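PDB 3B55: succinoglycan biosynthesis protein, which is of unproven function but binds a calcium ion and belongs to the erythromycin esterase family. Local coordinates for residues N307-K312 and Y336-T341; V343-N349 and Q434-S439. The protein carries 1 engineered substitution. One frame throughout, in Å; residues are numbered along the deposited sequence.

Contact 1. Residues N307-K312 and Y336-T341; sequences NGHVSK and YVSIGT
The carbonyl oxygen of Val310 takes two hydroxyl bonds from the strand 336-341. Tyr336 OH donates to Val310 O over 2.8 Å, lying in the carbonyl plane on a lone pair, while Ser338 OG reaches the same Val310 O at 2.9 Å from above that plane. Tyr336 and Ser338, two residues apart, both direct their side chains at segment 307-312, and each extends away from its own backbone N (chi1 174° and 176°), which carries the two hydroxyls to one acceptor. The bond holds the end of the phenol in place, and Val310 CB also presses on Tyr336 OH at 3.4 Å. Lys312 runs past the tyrosine in the opposite direction. Its chain is straight as far as CE and bends only at chi4 (-75°), bringing Lys312 NZ within 2.8 Å of Tyr336 O, from above the carbonyl plane. On the way Lys312 CE packs against Ser338 CB at 3.9 Å. Asp428, which also accepts from Ser338 N, makes a long, weak ion pair with the ammonium. At the other end of the contact, the Asn307 amide abuts the backbone at Thr341, but Asn307 OD1 lies 2.7 Å from the acceptor Thr341 O and the amide's modelled orientation is doubtful. The short helical turn 307-310 follows directly on strand 301-306, and with the residues after it folds back over the sheet, meeting strand 336-344 across the intervening strand 77-82, in the connection of a beta-alpha-beta crossover. Helix 324-332 covers Lys312 and Tyr336 through Ala329 and Leu328, and strand 429-433 flanks strand 336-344 on its other edge.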
loop_
_atom_site.group_PDB
_atom_site.type_symbol
_atom_site.label_atom_id
_atom_site.label_comp_id
_atom_site.label_asym_id
_atom_site.label_seq_id
_atom_site.Cartn_x
_atom_site.Cartn_y
_atom_site.Cartn_z
ATOM N N ASN A 307 -3.110 5.285 4.695
ATOM C CA ASN A 307 -3.317 4.988 6.120
ATOM C C ASN A 307 -4.459 3.996 6.321
ATOM O O ASN A 307 -4.392 3.115 7.183
ATOM C CB ASN A 307 -3.651 6.268 6.903
ATOM C CG ASN A 307 -2.413 7.019 7.374
ATOM O OD1 ASN A 307 -2.516 8.103 7.950
ATOM N ND2 ASN A 307 -1.242 6.442 7.149
ATOM N N GLY A 308 -5.505 4.145 5.517
ATOM C CA GLY A 308 -6.654 3.267 5.628
ATOM C C GLY A 308 -6.433 1.816 5.238
ATOM O O GLY A 308 -7.215 0.947 5.636
ATOM N N HIS A 309 -5.384 1.539 4.468
ATOM C CA HIS A 309 -5.121 0.170 4.050
ATOM C C HIS A 309 -4.057 -0.553 4.880
ATOM O O HIS A 309 -3.877 -1.763 4.731
ATOM C CB HIS A 309 -4.748 0.129 2.561
ATOM C CG HIS A 309 -5.867 0.527 1.645
ATOM N ND1 HIS A 309 -7.081 -0.126 1.624
ATOM C CD2 HIS A 309 -5.951 1.506 0.710
ATOM C CE1 HIS A 309 -7.863 0.431 0.716
ATOM N NE2 HIS A 309 -7.201 1.422 0.146
ATOM N N VAL A 310 -3.357 0.177 5.748
ATOM C CA VAL A 310 -2.338 -0.438 6.602
ATOM C C VAL A 310 -2.666 -0.337 8.090
ATOM O O VAL A 310 -1.985 -0.952 8.915
ATOM C CB VAL A 310 -0.915 0.172 6.386
ATOM C CG1 VAL A 310 -0.440 -0.087 4.965
ATOM C CG2 VAL A 310 -0.926 1.662 6.685
ATOM N N SER A 311 -3.692 0.437 8.441
ATOM C CA SER A 311 -4.067 0.580 9.843
ATOM C C SER A 311 -4.565 -0.763 10.353
ATOM O O SER A 311 -5.063 -1.579 9.579
ATOM C CB SER A 311 -5.149 1.653 10.013
ATOM O OG SER A 311 -6.239 1.454 9.131
ATOM N N LYS A 312 -4.418 -1.008 11.651
ATOM C CA LYS A 312 -4.850 -2.285 12.209
ATOM C C LYS A 312 -6.342 -2.305 12.491
ATOM O O LYS A 312 -6.897 -3.341 12.858
ATOM C CB LYS A 312 -4.062 -2.612 13.478
ATOM C CG LYS A 312 -2.569 -2.849 13.246
ATOM C CD LYS A 312 -1.865 -3.140 14.574
ATOM C CE LYS A 312 -0.355 -3.209 14.434
ATOM N NZ LYS A 312 0.143 -4.450 13.788
ATOM N N TYR A 336 3.664 -8.019 12.442
ATOM C CA TYR A 336 3.285 -6.913 11.571
ATOM C C TYR A 336 3.326 -5.641 12.400
ATOM O O TYR A 336 2.687 -5.568 13.446
ATOM C CB TYR A 336 1.867 -7.102 11.027
ATOM C CG TYR A 336 1.347 -5.927 10.219
ATOM C CD1 TYR A 336 2.054 -5.446 9.120
ATOM C CD2 TYR A 336 0.144 -5.302 10.552
ATOM C CE1 TYR A 336 1.582 -4.382 8.369
ATOM C CE2 TYR A 336 -0.337 -4.228 9.806
ATOM C CZ TYR A 336 0.390 -3.775 8.715
ATOM O OH TYR A 336 -0.071 -2.719 7.966
ATOM N N VAL A 337 4.092 -4.655 11.945
ATOM C CA VAL A 337 4.181 -3.376 12.635
ATOM C C VAL A 337 3.538 -2.369 11.701
ATOM O O VAL A 337 3.821 -2.354 10.506
ATOM C CB VAL A 337 5.643 -2.956 12.914
ATOM C CG1 VAL A 337 5.686 -1.501 13.351
ATOM C CG2 VAL A 337 6.231 -3.831 14.006
ATOM N N SER A 338 2.658 -1.536 12.239
ATOM C CA SER A 338 1.965 -0.550 11.420
ATOM C C SER A 338 2.366 0.876 11.756
ATOM O O SER A 338 2.197 1.338 12.886
ATOM C CB SER A 338 0.448 -0.716 11.590
ATOM O OG SER A 338 -0.265 0.277 10.883
ATOM N N ILE A 339 2.905 1.567 10.762
ATOM C CA ILE A 339 3.320 2.950 10.929
ATOM C C ILE A 339 2.406 3.843 10.106
ATOM O O ILE A 339 2.219 3.615 8.913
ATOM C CB ILE A 339 4.763 3.166 10.448
ATOM C CG1 ILE A 339 5.720 2.328 11.296
ATOM C CG2 ILE A 339 5.124 4.643 10.540
ATOM C CD1 ILE A 339 7.157 2.363 10.829
ATOM N N GLY A 340 1.829 4.856 10.742
ATOM C CA GLY A 340 0.951 5.756 10.017
ATOM C C GLY A 340 1.485 7.172 10.058
ATOM O O GLY A 340 2.247 7.517 10.957
ATOM N N THR A 341 1.107 7.985 9.076
ATOM C CA THR A 341 1.540 9.383 9.033
ATOM C C THR A 341 0.336 10.254 9.328
ATOM O O THR A 341 -0.803 9.845 9.089
ATOM C CB THR A 341 2.124 9.781 7.651
ATOM O OG1 THR A 341 1.302 9.257 6.599
ATOM C CG2 THR A 341 3.548 9.256 7.508
#

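Contact 2. Residues V343-N349 and Q434-S439; sequences VYEGQYN and QKVSPS
Backbone bonds link Glu345 and Gln347 to Gln434 and Val436, setting Glu345 beside Lys435 and Gly346 beside Val436 in a short parallel ladder. Glu345 N donates to Gln434 O (3.0 Å), Val436 N to Glu345 O (3.1 Å), and Gln347 N to Val436 O (3.2 Å), the last bent to 147° at the hydrogen. CA-H...O contacts fill in between, among them Gly346 CA to Val436 O; with no side chain, and a positive phi of 128°, Gly346 lets this carbonyl close in. The ladder prolongs the parallel pairing of strands 336-344 and 429-433 in the main sheet: both chains turn a corner, at 345 and 434, and stay paired beyond it, where 346-351 also forms a hairpin with 357-362. Among polar side chains, Asn349 ND2 donates twice, to Ser439 OG and to Ser439 O (2.9 Å), with both acceptors close to its amide plane. A water links Glu345 OE1 to Gln434 O, weakly at the latter. Glu345 and Lys435 carry opposite charges on one face without forming a salt bridge. Apolar side chains meet where Val343 CG1 touches Val436 CG1 (3.7 Å), crossing at about a right angle. In van der Waals contact with the backbone, the Pro438 ring lies against the Gln347 carbonyl.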
loop_
_atom_site.group_PDB
_atom_site.type_symbol
_atom_site.label_atom_id
_atom_site.label_comp_id
_atom_site.label_asym_id
_atom_site.label_seq_id
_atom_site.Cartn_x
_atom_site.Cartn_y
_atom_site.Cartn_z
ATOM N N VAL A 343 -1.101 14.603 9.566
ATOM C CA VAL A 343 -0.838 15.979 9.199
ATOM C C VAL A 343 -1.536 16.978 10.108
ATOM O O VAL A 343 -2.213 16.598 11.062
ATOM C CB VAL A 343 -1.283 16.214 7.751
ATOM C CG1 VAL A 343 -0.430 15.375 6.805
ATOM C CG2 VAL A 343 -2.752 15.840 7.599
ATOM N N TYR A 344 -1.369 18.258 9.789
ATOM C CA TYR A 344 -1.974 19.335 10.559
ATOM C C TYR A 344 -2.386 20.514 9.671
ATOM O O TYR A 344 -3.573 20.772 9.482
ATOM C CB TYR A 344 -1.002 19.796 11.648
ATOM C CG TYR A 344 -1.533 20.917 12.509
ATOM C CD1 TYR A 344 -2.803 20.839 13.082
ATOM C CD2 TYR A 344 -0.773 22.062 12.744
ATOM C CE1 TYR A 344 -3.305 21.873 13.864
ATOM C CE2 TYR A 344 -1.263 23.104 13.528
ATOM C CZ TYR A 344 -2.529 23.003 14.085
ATOM O OH TYR A 344 -3.015 24.030 14.860
ATOM N N GLU A 345 -1.409 21.225 9.117
ATOM C CA GLU A 345 -1.716 22.361 8.257
ATOM C C GLU A 345 -1.057 22.210 6.891
ATOM O O GLU A 345 -0.094 21.451 6.732
ATOM C CB GLU A 345 -1.251 23.673 8.901
ATOM C CG GLU A 345 -1.896 23.991 10.246
ATOM C CD GLU A 345 -1.398 25.304 10.845
ATOM O OE1 GLU A 345 -0.169 25.532 10.840
ATOM O OE2 GLU A 345 -2.234 26.099 11.331
ATOM N N GLY A 346 -1.587 22.927 5.902
ATOM C CA GLY A 346 -1.019 22.856 4.568
ATOM C C GLY A 346 -2.004 22.548 3.457
ATOM O O GLY A 346 -3.217 22.528 3.669
ATOM N N GLN A 347 -1.465 22.304 2.265
ATOM C CA GLN A 347 -2.271 21.988 1.098
ATOM C C GLN A 347 -1.810 20.683 0.468
ATOM O O GLN A 347 -0.654 20.284 0.618
ATOM C CB GLN A 347 -2.186 23.122 0.077
ATOM C CG GLN A 347 -2.565 24.471 0.662
ATOM C CD GLN A 347 -2.525 25.582 -0.360
ATOM O OE1 GLN A 347 -3.431 25.718 -1.186
ATOM N NE2 GLN A 347 -1.462 26.379 -0.321
ATOM N N TYR A 348 -2.716 20.025 -0.242
ATOM C CA TYR A 348 -2.406 18.755 -0.873
ATOM C C TYR A 348 -3.208 18.578 -2.149
ATOM O O TYR A 348 -4.187 19.292 -2.378
ATOM C CB TYR A 348 -2.739 17.609 0.083
ATOM C CG TYR A 348 -4.146 17.678 0.648
ATOM C CD1 TYR A 348 -4.442 18.492 1.744
ATOM C CD2 TYR A 348 -5.191 16.953 0.070
ATOM C CE1 TYR A 348 -5.740 18.584 2.251
ATOM C CE2 TYR A 348 -6.490 17.037 0.571
ATOM C CZ TYR A 348 -6.755 17.855 1.655
ATOM O OH TYR A 348 -8.033 17.968 2.131
ATOM N N ASN A 349 -2.782 17.631 -2.983
ATOM C CA ASN A 349 -3.486 17.347 -4.222
ATOM C C ASN A 349 -4.676 16.444 -3.919
ATOM O O ASN A 349 -4.589 15.519 -3.098
ATOM C CB ASN A 349 -2.584 16.633 -5.233
ATOM C CG ASN A 349 -1.574 17.561 -5.876
ATOM O OD1 ASN A 349 -1.911 18.662 -6.307
ATOM N ND2 ASN A 349 -0.328 17.114 -5.955
ATOM N N GLN A 434 3.853 18.494 10.559
ATOM C CA GLN A 434 3.037 19.676 10.801
ATOM C C GLN A 434 2.646 20.512 9.586
ATOM O O GLN A 434 1.580 21.127 9.586
ATOM C CB GLN A 434 3.711 20.542 11.869
ATOM C CG GLN A 434 4.121 19.746 13.115
ATOM C CD GLN A 434 2.932 19.244 13.937
ATOM O OE1 GLN A 434 1.934 18.782 13.390
ATOM N NE2 GLN A 434 3.051 19.321 15.261
ATOM N N LYS A 435 3.481 20.558 8.554
ATOM C CA LYS A 435 3.092 21.317 7.367
ATOM C C LYS A 435 3.431 20.600 6.067
ATOM O O LYS A 435 4.580 20.255 5.805
ATOM C CB LYS A 435 3.714 22.720 7.341
ATOM C CG LYS A 435 3.100 23.573 6.221
ATOM C CD LYS A 435 3.797 24.902 5.966
ATOM C CE LYS A 435 3.228 26.021 6.825
ATOM N NZ LYS A 435 1.742 25.977 6.853
ATOM N N VAL A 436 2.413 20.371 5.250
ATOM C CA VAL A 436 2.618 19.708 3.975
ATOM C C VAL A 436 2.277 20.632 2.814
ATOM O O VAL A 436 1.599 21.647 2.992
ATOM C CB VAL A 436 1.750 18.437 3.849
ATOM C CG1 VAL A 436 2.040 17.491 5.009
ATOM C CG2 VAL A 436 0.269 18.818 3.804
ATOM N N SER A 437 2.766 20.264 1.635
ATOM C CA SER A 437 2.516 20.992 0.402
ATOM C C SER A 437 2.170 19.919 -0.644
ATOM O O SER A 437 2.424 18.731 -0.435
ATOM C CB SER A 437 3.756 21.785 -0.014
ATOM O OG SER A 437 4.849 20.925 -0.297
ATOM N N PRO A 438 1.590 20.321 -1.785
ATOM C CA PRO A 438 1.202 19.396 -2.856
ATOM C C PRO A 438 2.316 18.526 -3.454
ATOM O O PRO A 438 3.444 18.983 -3.659
ATOM C CB PRO A 438 0.586 20.325 -3.909
ATOM C CG PRO A 438 0.091 21.504 -3.100
ATOM C CD PRO A 438 1.251 21.709 -2.152
ATOM N N SER A 439 1.990 17.266 -3.729
ATOM C CA SER A 439 2.945 16.351 -4.342
ATOM C C SER A 439 3.274 16.971 -5.695
ATOM O O SER A 439 2.463 17.700 -6.260
ATOM C CB SER A 439 2.309 14.980 -4.546
ATOM O OG SER A 439 1.206 15.065 -5.427
HETATM O O HOH W 1 2.282 23.586 10.703
#

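Overall arrangement
From the N terminus, after the edge strand 51-53, the chain builds strand 77-82 and the calcium ligands His85 and Glu113, then leaves strand 301-306 into contact 1. Pairing 307-312 with 336-341 closes a loop of 23 residues that includes helix 324-332. Contact 2 opens only after this loop is complete, so the two run in series and neither nests in nor crosses the other. It spans 84 residues, enclosing the hairpin partner 357-362 and the sheet strands 382-386 and 429-433. Strand 336-344 serves both: contact 1 fastens its start to the segment after 301-306, whereas contact 2, centred about 19 Å away, ties its far end and strand 346-351 beyond the corner to 434-439 near the C terminus.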